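Local coordinates for protein O-succinylhomoserine sulfhydrylase (Mycobacterium tuberculosis, PDB 3NDN) that probably catalyses the pyridoxal-phosphate-dependent formation of L-homocysteine from O-succinyl-L-homoserine and hydrogen sulfide in methionine biosynthesis, at residues A[299-304]-A[329-334]. Numbering follows the deposited sequence.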
loop_
_atom_site.group_PDB
_atom_site.type_symbol
_atom_site.label_atom_id
_atom_site.label_comp_id
_atom_site.label_asym_id
_atom_site.label_seq_id
_atom_site.Cartn_x
_atom_site.Cartn_y
_atom_site.Cartn_z
ATOM N N PRO A 299 -17.940 30.165 -32.097
ATOM C CA PRO A 299 -19.209 30.904 -32.226
ATOM C C PRO A 299 -20.268 30.588 -31.164
ATOM O O PRO A 299 -21.152 31.412 -30.937
ATOM C CB PRO A 299 -19.734 30.505 -33.624
ATOM C CG PRO A 299 -18.598 29.877 -34.325
ATOM C CD PRO A 299 -17.718 29.276 -33.256
ATOM N N SER A 300 -20.185 29.415 -30.532
ATOM C CA SER A 300 -21.144 29.023 -29.479
ATOM C C SER A 300 -20.853 29.645 -28.106
ATOM O O SER A 300 -21.648 29.493 -27.166
ATOM C CB SER A 300 -21.195 27.495 -29.332
ATOM O OG SER A 300 -21.705 26.877 -30.498
ATOM N N VAL A 301 -19.724 30.348 -27.998
ATOM C CA VAL A 301 -19.220 30.830 -26.713
ATOM C C VAL A 301 -19.396 32.353 -26.533
ATOM O O VAL A 301 -18.903 33.126 -27.349
ATOM C CB VAL A 301 -17.722 30.409 -26.543
ATOM C CG1 VAL A 301 -17.128 30.930 -25.243
ATOM C CG2 VAL A 301 -17.582 28.874 -26.626
ATOM N N ARG A 302 -20.085 32.769 -25.465
ATOM C CA ARG A 302 -20.251 34.206 -25.123
ATOM C C ARG A 302 -18.990 34.888 -24.547
ATOM O O ARG A 302 -18.606 35.963 -25.011
ATOM C CB ARG A 302 -21.455 34.426 -24.180
ATOM C CG ARG A 302 -21.735 35.923 -23.855
ATOM C CD ARG A 302 -22.925 36.114 -22.900
ATOM N NE ARG A 302 -24.187 35.701 -23.514
ATOM C CZ ARG A 302 -25.252 35.248 -22.848
ATOM N NH1 ARG A 302 -25.234 35.129 -21.522
ATOM N NH2 ARG A 302 -26.344 34.896 -23.514
ATOM N N TRP A 303 -18.385 34.285 -23.513
ATOM C CA TRP A 303 -17.172 34.816 -22.872
ATOM C C TRP A 303 -16.330 33.695 -22.245
ATOM O O TRP A 303 -16.849 32.619 -21.935
ATOM C CB TRP A 303 -17.477 35.898 -21.809
ATOM C CG TRP A 303 -18.420 35.514 -20.642
ATOM C CD1 TRP A 303 -19.716 35.932 -20.471
ATOM C CD2 TRP A 303 -18.116 34.692 -19.485
ATOM N NE1 TRP A 303 -20.239 35.415 -19.305
ATOM C CE2 TRP A 303 -19.283 34.654 -18.682
ATOM C CE3 TRP A 303 -16.978 33.989 -19.056
ATOM C CZ2 TRP A 303 -19.349 33.931 -17.479
ATOM C CZ3 TRP A 303 -17.044 33.254 -17.858
ATOM C CH2 TRP A 303 -18.227 33.238 -17.084
ATOM N N VAL A 304 -15.031 33.956 -22.090
ATOM C CA VAL A 304 -14.112 33.043 -21.396
ATOM C C VAL A 304 -13.445 33.760 -20.213
ATOM O O VAL A 304 -13.167 34.962 -20.278
ATOM C CB VAL A 304 -13.019 32.484 -22.365
ATOM C CG1 VAL A 304 -12.054 31.515 -21.636
ATOM C CG2 VAL A 304 -13.651 31.780 -23.556
ATOM N N VAL A 329 -10.227 26.294 -16.997
ATOM C CA VAL A 329 -10.864 27.268 -17.917
ATOM C C VAL A 329 -12.387 27.350 -17.687
ATOM O O VAL A 329 -13.078 26.332 -17.750
ATOM C CB VAL A 329 -10.614 26.894 -19.391
ATOM C CG1 VAL A 329 -11.147 27.992 -20.344
ATOM C CG2 VAL A 329 -9.120 26.615 -19.640
ATOM N N THR A 330 -12.900 28.560 -17.461
ATOM C CA THR A 330 -14.341 28.796 -17.253
ATOM C C THR A 330 -14.912 29.553 -18.475
ATOM O O THR A 330 -14.260 30.463 -18.992
ATOM C CB THR A 330 -14.569 29.588 -15.932
ATOM O OG1 THR A 330 -14.015 28.850 -14.828
ATOM C CG2 THR A 330 -16.063 29.824 -15.656
ATOM N N PHE A 331 -16.101 29.159 -18.940
ATOM C CA PHE A 331 -16.789 29.866 -20.048
ATOM C C PHE A 331 -18.325 29.862 -19.958
ATOM O O PHE A 331 -18.912 29.078 -19.212
ATOM C CB PHE A 331 -16.336 29.330 -21.415
ATOM C CG PHE A 331 -16.816 27.924 -21.726
ATOM C CD1 PHE A 331 -17.898 27.723 -22.583
ATOM C CD2 PHE A 331 -16.172 26.810 -21.186
ATOM C CE1 PHE A 331 -18.347 26.436 -22.892
ATOM C CE2 PHE A 331 -16.607 25.511 -21.494
ATOM C CZ PHE A 331 -17.702 25.326 -22.343
ATOM N N ALA A 332 -18.965 30.731 -20.749
ATOM C CA ALA A 332 -20.424 30.808 -20.812
ATOM C C ALA A 332 -20.935 30.654 -22.246
ATOM O O ALA A 332 -20.366 31.232 -23.185
ATOM C CB ALA A 332 -20.929 32.130 -20.206
ATOM N N LEU A 333 -21.996 29.860 -22.396
ATOM C CA LEU A 333 -22.639 29.630 -23.684
ATOM C C LEU A 333 -23.437 30.858 -24.122
ATOM O O LEU A 333 -24.025 31.549 -23.285
ATOM C CB LEU A 333 -23.558 28.401 -23.620
ATOM C CG LEU A 333 -22.894 27.034 -23.442
ATOM C CD1 LEU A 333 -23.895 25.986 -22.993
ATOM C CD2 LEU A 333 -22.168 26.570 -24.702
ATOM N N ASP A 334 -23.460 31.122 -25.426
ATOM C CA ASP A 334 -24.230 32.252 -25.971
ATOM C C ASP A 334 -25.629 31.790 -26.385
ATOM O O ASP A 334 -25.815 31.239 -27.471
ATOM C CB ASP A 334 -23.493 32.908 -27.145
ATOM C CG ASP A 334 -24.157 34.215 -27.620
ATOM O OD1 ASP A 334 -24.851 34.904 -26.831
ATOM O OD2 ASP A 334 -23.969 34.564 -28.800
#
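The indole of W303 lies over the methyl of A332: A332 CB sits 3.6 Å from the centroid of the five-membered ring, 23° off its normal, in a CH-pi contact, and F331 C lies over the same face, also offset toward the rim. Chi1 of 57° sets W303 CG between its own backbone N and carbonyl carbon, folding the ring back across the neighbouring strand. L333 O lies over one face of the R302 guanidinium, 3.9 Å from R302 CZ. At its edge a long salt bridge, R302 NE to D334 OD1 at 3.5 Å, carries a weak hydrogen bond, and NH2 makes another weak one to C335 O; carboxylate and guanidinium planes stand 77° apart. The two segments pair antiparallel, the 301-305 strand forming one margin of the five-stranded C-terminal sheet of this trans-sulfuration enzyme, beside 328-333, whose other neighbour is 392-396. The chain turns a corner at R302. R302 N donates to A332 O at 2.8 Å, and D334 N reaches S300 O at 3.0 Å from above the carbonyl plane. Beyond the corner A332 N bonds W303 O at 3.1 Å. W303 N is buried without a partner. On the sheet face away from the indole, V304 CG1 packs on V329 CG1 at 3.9 Å and V304 CG2 approaches F331 CB, while L295 of helix 277-296 touches the side chains of V301, V304, V329 and F331.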